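Side-chain contacts in glutathione S-transferase (Natrialba magadii ATCC 43099, PDB 6GZF), which probably acts as a glutathione transferase of the Xi class, working on glutathione-linked substrates such as glutathionyl-hydroquinones in a haloalkaliphilic archaeon: residues L71-L76 / V169-E174; D181-N186 / T237-A242. All blocks are in the same frame, centred on the assembly; numbering follows the deposited sequence.

Contact 1: residues L71-L76 / V169-E174; sequences LVTRTL and VDLYPE
Leu76 and Leu171 meet methyl to methyl, their side chains crossing at about a right angle. The nearest pair is Leu76 CD1 and Leu171 CD1, 3.7 Å apart; Leu76 CD1 also reaches Leu171 CD2 at 4.0 Å, so one methyl of the helix faces both branches of the loop leucine. Leu171 CD1 lies over the base of its partner as well, 4.1 Å from Leu76 CB. With CG beside the backbone N (chi1 -52°), Leu171 sends its branches forward to the helix. Next to this pair, Val169 CG2 rests against a backbone carbonyl, 3.6 Å from Leu76 O. Thr73 adds a looser touch one turn back along the helix, where its CG2 stands 4.4 Å from Leu171 CD1; its hydroxyl is bonded instead to the carbonyl of Arg69. No hydrogen bond joins 71-76 to 169-174, and the contact is purely apolar in its side chains. Helix 65-77 is the first helix of the thioredoxin-like glutathione-binding domain, following strand 56-60 and the predicted nucleophile Cys64, while 169-174 belongs to the linker that leads to the all-helical C-terminal domain and passes the C-terminal half of that helix. Ile241 of helix 238-247 packs on Thr73, Leu76 and Leu171 alike, closing the apolar cluster from the C-terminal domain. Further out, the carbonyl of Val169 accepts a hydrogen bond from Lys77, and the backbone N of Leu171 makes a weak one to Asp158 of helix 150-159.

Contact 2: residues D181-N186 / T237-A242; sequences DQIIDN and TEADIA
An N-capping box, the Ser/Thr-Xaa-Xaa-Asp signature known from this helix start in glutathione transferases, opens helix 238-247 where it packs on helix 177-192 in the core of the C-terminal domain. The box joins Thr237 and Asp240: Thr237 N donates to Asp240 OD1 at 2.9 Å, meeting the anti side of the carboxylate 27° out of its plane, and Ala239 N gives a weak bond to Thr237 OG1 at 3.4 Å. The two helix segments run nearly parallel, 16° apart, with their axes 8.8 Å from each other. Ala239 sits between two consecutive isoleucines. Its CB takes Ile183 CG2 at 3.9 Å, while Ile184 comes over its backbone, with CG1 3.8 Å from Ala239 CA. Ile184 CG1 stands beside its own backbone N and anti to the carbonyl carbon (chi1 -65°); from there the chain extends to place CD1 4.0 Å from Glu238 CB, across the root of the glutamate. Replacing Ile184 by an alanine would probably open a gap beside the backbone of Ala239 and take away part of the cover over the aliphatic part of Glu238. Both OE atoms of Glu238 are hydrogen-bonded, OE2 within a salt bridge to Arg155, which also bridges to Asp181. Glu238 OE1 and Asp181 OD1 stay 5.8 Å apart, and their shared arginine probably offsets the repulsion between them. The helices therefore meet mainly through aliphatic carbon, with no hydrogen bond between the two segments, the small side chain of Ala239 probably letting its CA come near that of Ile184, while buried Glu238 and Asp181 at the border find their charged partner, Arg155, outside the two segments.

Along the chain the contacts follow in series: contact 1 closes at 169-174 before contact 2 opens at 181-186, and their centres lie 12 Å apart on the same side of the chain's centre. Contact 1 ties helix 65-77 of the thioredoxin-like domain to the interdomain linker, whereas contact 2 lies wholly within the helical C-terminal domain. Helix 238-247 connects them. A backbone hydrogen bond runs between Leu171 O and Glu238 N at 2.9 Å, and Ile241, two residues beyond Ala239, also packs on Val72, as Ala242 does on Arg69, both of helix 65-77. The linker, the capped helix start and the first thioredoxin-domain helix therefore form one continuous packed unit across the domain boundary.

Contact 1: residues L71-L76 / V169-E174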
loop_
_atom_site.group_PDB
_atom_site.type_symbol
_atom_site.label_atom_id
_atom_site.label_comp_id
_atom_site.label_asym_id
_atom_site.label_seq_id
_atom_site.Cartn_x
_atom_site.Cartn_y
_atom_site.Cartn_z
ATOM N N LEU A 71 1.193 -6.596 -26.590
ATOM C CA LEU A 71 0.936 -5.275 -27.154
ATOM C C LEU A 71 2.229 -4.517 -27.443
ATOM O O LEU A 71 2.361 -3.880 -28.489
ATOM C CB LEU A 71 0.051 -4.455 -26.214
ATOM C CG LEU A 71 -1.397 -4.925 -26.066
ATOM C CD1 LEU A 71 -2.190 -3.950 -25.210
ATOM C CD2 LEU A 71 -2.047 -5.095 -27.432
ATOM N N VAL A 72 3.175 -4.583 -26.511
ATOM C CA VAL A 72 4.462 -3.916 -26.676
ATOM C C VAL A 72 5.220 -4.504 -27.865
ATOM O O VAL A 72 5.824 -3.775 -28.650
ATOM C CB VAL A 72 5.323 -4.026 -25.399
ATOM C CG1 VAL A 72 6.731 -3.507 -25.650
ATOM C CG2 VAL A 72 4.668 -3.268 -24.254
ATOM N N THR A 73 5.163 -5.825 -28.003
ATOM C CA THR A 73 5.819 -6.508 -29.112
ATOM C C THR A 73 5.161 -6.157 -30.442
ATOM O O THR A 73 5.846 -5.860 -31.422
ATOM C CB THR A 73 5.797 -8.035 -28.925
ATOM O OG1 THR A 73 6.413 -8.374 -27.678
ATOM C CG2 THR A 73 6.545 -8.722 -30.058
ATOM N N ARG A 74 3.831 -6.186 -30.465
ATOM C CA ARG A 74 3.068 -5.884 -31.673
ATOM C C ARG A 74 3.377 -4.483 -32.185
ATOM O O ARG A 74 3.469 -4.258 -33.392
ATOM C CB ARG A 74 1.567 -6.023 -31.412
ATOM C CG ARG A 74 0.719 -6.038 -32.676
ATOM C CD ARG A 74 -0.768 -6.029 -32.357
ATOM N NE ARG A 74 -1.232 -4.708 -31.942
ATOM C CZ ARG A 74 -2.274 -4.081 -32.478
ATOM N NH1 ARG A 74 -2.969 -4.656 -33.450
ATOM N NH2 ARG A 74 -2.624 -2.879 -32.040
ATOM N N THR A 75 3.543 -3.544 -31.260
ATOM C CA THR A 75 3.849 -2.165 -31.613
ATOM C C THR A 75 5.288 -2.019 -32.100
ATOM O O THR A 75 5.550 -1.336 -33.090
ATOM C CB THR A 75 3.621 -1.220 -30.422
ATOM O OG1 THR A 75 2.333 -1.473 -29.849
ATOM C CG2 THR A 75 3.706 0.231 -30.865
ATOM N N LEU A 76 6.215 -2.666 -31.399
ATOM C CA LEU A 76 7.628 -2.615 -31.758
ATOM C C LEU A 76 7.878 -3.230 -33.130
ATOM O O LEU A 76 8.697 -2.734 -33.903
ATOM C CB LEU A 76 8.476 -3.333 -30.704
ATOM C CG LEU A 76 8.738 -2.574 -29.402
ATOM C CD1 LEU A 76 9.585 -3.407 -28.456
ATOM C CD2 LEU A 76 9.406 -1.239 -29.689
ATOM N N VAL A 169 12.954 -4.712 -36.596
ATOM C CA VAL A 169 13.385 -4.820 -35.210
ATOM C C VAL A 169 13.509 -6.292 -34.840
ATOM O O VAL A 169 12.668 -7.103 -35.219
ATOM C CB VAL A 169 12.403 -4.112 -34.255
ATOM C CG1 VAL A 169 12.913 -4.166 -32.824
ATOM C CG2 VAL A 169 12.196 -2.672 -34.689
ATOM N N ASP A 170 14.563 -6.636 -34.111
ATOM C CA ASP A 170 14.816 -8.026 -33.754
ATOM C C ASP A 170 14.993 -8.168 -32.243
ATOM O O ASP A 170 16.097 -8.028 -31.720
ATOM C CB ASP A 170 16.048 -8.541 -34.503
ATOM C CG ASP A 170 16.261 -10.031 -34.332
ATOM O OD1 ASP A 170 15.326 -10.728 -33.885
ATOM O OD2 ASP A 170 17.364 -10.510 -34.667
ATOM N N LEU A 171 13.892 -8.450 -31.551
ATOM C CA LEU A 171 13.887 -8.522 -30.093
ATOM C C LEU A 171 14.307 -9.899 -29.583
ATOM O O LEU A 171 14.106 -10.229 -28.414
ATOM C CB LEU A 171 12.502 -8.164 -29.551
ATOM C CG LEU A 171 11.914 -6.845 -30.055
ATOM C CD1 LEU A 171 10.434 -6.754 -29.725
ATOM C CD2 LEU A 171 12.671 -5.663 -29.473
ATOM N N TYR A 172 14.882 -10.697 -30.473
ATOM C CA TYR A 172 15.426 -12.002 -30.115
ATOM C C TYR A 172 16.610 -12.300 -31.031
ATOM O O TYR A 172 16.590 -13.275 -31.782
ATOM C CB TYR A 172 14.344 -13.079 -30.232
ATOM C CG TYR A 172 14.709 -14.439 -29.677
ATOM C CD1 TYR A 172 15.025 -14.605 -28.335
ATOM C CD2 TYR A 172 14.699 -15.563 -30.492
ATOM C CE1 TYR A 172 15.345 -15.851 -27.828
ATOM C CE2 TYR A 172 15.015 -16.811 -29.993
ATOM C CZ TYR A 172 15.338 -16.950 -28.660
ATOM O OH TYR A 172 15.656 -18.191 -28.159
ATOM N N PRO A 173 17.652 -11.453 -30.966
ATOM C CA PRO A 173 18.718 -11.452 -31.972
ATOM C C PRO A 173 19.752 -12.557 -31.790
ATOM O O PRO A 173 19.905 -13.101 -30.699
ATOM C CB PRO A 173 19.362 -10.079 -31.778
ATOM C CG PRO A 173 19.216 -9.821 -30.323
ATOM C CD PRO A 173 17.918 -10.472 -29.895
ATOM N N GLU A 174 20.457 -12.869 -32.873
ATOM C CA GLU A 174 21.494 -13.891 -32.868
ATOM C C GLU A 174 22.628 -13.525 -31.915
ATOM O O GLU A 174 23.131 -12.402 -31.937
ATOM C CB GLU A 174 22.037 -14.095 -34.286
ATOM C CG GLU A 174 23.465 -14.616 -34.351
ATOM C CD GLU A 174 24.193 -14.164 -35.603
ATOM O OE1 GLU A 174 23.705 -13.231 -36.277
ATOM O OE2 GLU A 174 25.258 -14.739 -35.911
#

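Contact 2: residues D181-N186 / T237-A242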
loop_
_atom_site.group_PDB
_atom_site.type_symbol
_atom_site.label_atom_id
_atom_site.label_comp_id
_atom_site.label_asym_id
_atom_site.label_seq_id
_atom_site.Cartn_x
_atom_site.Cartn_y
_atom_site.Cartn_z
ATOM N N ASP A 181 16.577 -15.959 -23.262
ATOM C CA ASP A 181 15.766 -17.057 -22.753
ATOM C C ASP A 181 16.054 -17.314 -21.276
ATOM O O ASP A 181 15.190 -17.786 -20.539
ATOM C CB ASP A 181 16.010 -18.330 -23.567
ATOM C CG ASP A 181 15.553 -18.199 -25.008
ATOM O OD1 ASP A 181 14.486 -17.593 -25.241
ATOM O OD2 ASP A 181 16.259 -18.701 -25.907
ATOM N N GLN A 182 17.274 -16.997 -20.850
ATOM C CA GLN A 182 17.673 -17.199 -19.462
ATOM C C GLN A 182 17.046 -16.153 -18.545
ATOM O O GLN A 182 16.500 -16.488 -17.493
ATOM C CB GLN A 182 19.196 -17.157 -19.329
ATOM C CG GLN A 182 19.701 -17.515 -17.941
ATOM C CD GLN A 182 21.147 -17.115 -17.721
ATOM O OE1 GLN A 182 21.471 -15.928 -17.657
ATOM N NE2 GLN A 182 22.024 -18.104 -17.602
ATOM N N ILE A 183 17.135 -14.890 -18.948
ATOM C CA ILE A 183 16.620 -13.786 -18.144
ATOM C C ILE A 183 15.108 -13.886 -17.964
ATOM O O ILE A 183 14.590 -13.674 -16.866
ATOM C CB ILE A 183 16.970 -12.422 -18.771
ATOM C CG1 ILE A 183 18.487 -12.244 -18.837
ATOM C CG2 ILE A 183 16.350 -11.286 -17.973
ATOM C CD1 ILE A 183 18.917 -10.926 -19.428
ATOM N N ILE A 184 14.407 -14.211 -19.047
ATOM C CA ILE A 184 12.958 -14.387 -19.008
ATOM C C ILE A 184 12.563 -15.461 -17.997
ATOM O O ILE A 184 11.612 -15.292 -17.234
ATOM C CB ILE A 184 12.396 -14.759 -20.396
ATOM C CG1 ILE A 184 12.598 -13.608 -21.382
ATOM C CG2 ILE A 184 10.920 -15.117 -20.305
ATOM C CD1 ILE A 184 12.307 -13.977 -22.821
ATOM N N ASP A 185 13.313 -16.558 -17.986
ATOM C CA ASP A 185 13.033 -17.664 -17.079
ATOM C C ASP A 185 13.323 -17.290 -15.628
ATOM O O ASP A 185 12.595 -17.690 -14.720
ATOM C CB ASP A 185 13.847 -18.897 -17.477
ATOM C CG ASP A 185 13.248 -20.187 -16.948
ATOM O OD1 ASP A 185 12.433 -20.803 -17.668
ATOM O OD2 ASP A 185 13.590 -20.583 -15.813
ATOM N N ASN A 186 14.385 -16.518 -15.414
ATOM C CA ASN A 186 14.799 -16.151 -14.065
ATOM C C ASN A 186 13.802 -15.203 -13.407
ATOM O O ASN A 186 13.231 -15.528 -12.368
ATOM C CB ASN A 186 16.195 -15.518 -14.087
ATOM C CG ASN A 186 16.775 -15.307 -12.691
ATOM O OD1 ASN A 186 16.066 -15.382 -11.684
ATOM N ND2 ASN A 186 18.073 -15.030 -12.630
ATOM N N THR A 237 15.515 -6.505 -26.056
ATOM C CA THR A 237 15.008 -7.848 -26.326
ATOM C C THR A 237 13.679 -8.122 -25.625
ATOM O O THR A 237 13.134 -7.254 -24.944
ATOM C CB THR A 237 16.019 -8.928 -25.891
ATOM O OG1 THR A 237 16.240 -8.838 -24.478
ATOM C CG2 THR A 237 17.344 -8.756 -26.623
ATOM N N GLU A 238 13.169 -9.340 -25.800
ATOM C CA GLU A 238 11.946 -9.777 -25.136
ATOM C C GLU A 238 12.103 -9.762 -23.622
ATOM O O GLU A 238 11.129 -9.587 -22.889
ATOM C CB GLU A 238 11.554 -11.183 -25.591
ATOM C CG GLU A 238 11.258 -11.322 -27.072
ATOM C CD GLU A 238 10.762 -12.712 -27.427
ATOM O OE1 GLU A 238 10.547 -13.519 -26.498
ATOM O OE2 GLU A 238 10.587 -12.999 -28.629
ATOM N N ALA A 239 13.335 -9.960 -23.163
ATOM C CA ALA A 239 13.642 -9.972 -21.737
ATOM C C ALA A 239 13.266 -8.646 -21.088
ATOM O O ALA A 239 12.818 -8.610 -19.942
ATOM C CB ALA A 239 15.117 -10.271 -21.518
ATOM N N ASP A 240 13.447 -7.560 -21.831
ATOM C CA ASP A 240 13.117 -6.231 -21.335
ATOM C C ASP A 240 11.608 -6.011 -21.298
ATOM O O ASP A 240 11.098 -5.317 -20.420
ATOM C CB ASP A 240 13.783 -5.156 -22.197
ATOM C CG ASP A 240 15.281 -5.355 -22.319
ATOM O OD1 ASP A 240 15.712 -6.073 -23.245
ATOM O OD2 ASP A 240 16.025 -4.800 -21.484
ATOM N N ILE A 241 10.902 -6.605 -22.255
ATOM C CA ILE A 241 9.451 -6.471 -22.334
ATOM C C ILE A 241 8.773 -7.164 -21.153
ATOM O O ILE A 241 7.801 -6.651 -20.595
ATOM C CB ILE A 241 8.904 -7.048 -23.656
ATOM C CG1 ILE A 241 9.560 -6.349 -24.850
ATOM C CG2 ILE A 241 7.389 -6.901 -23.724
ATOM C CD1 ILE A 241 8.974 -6.739 -26.187
ATOM N N ALA A 242 9.294 -8.326 -20.774
ATOM C CA ALA A 242 8.775 -9.063 -19.628
ATOM C C ALA A 242 8.954 -8.258 -18.343
ATOM O O ALA A 242 8.038 -8.158 -17.527
ATOM C CB ALA A 242 9.463 -10.413 -19.510
#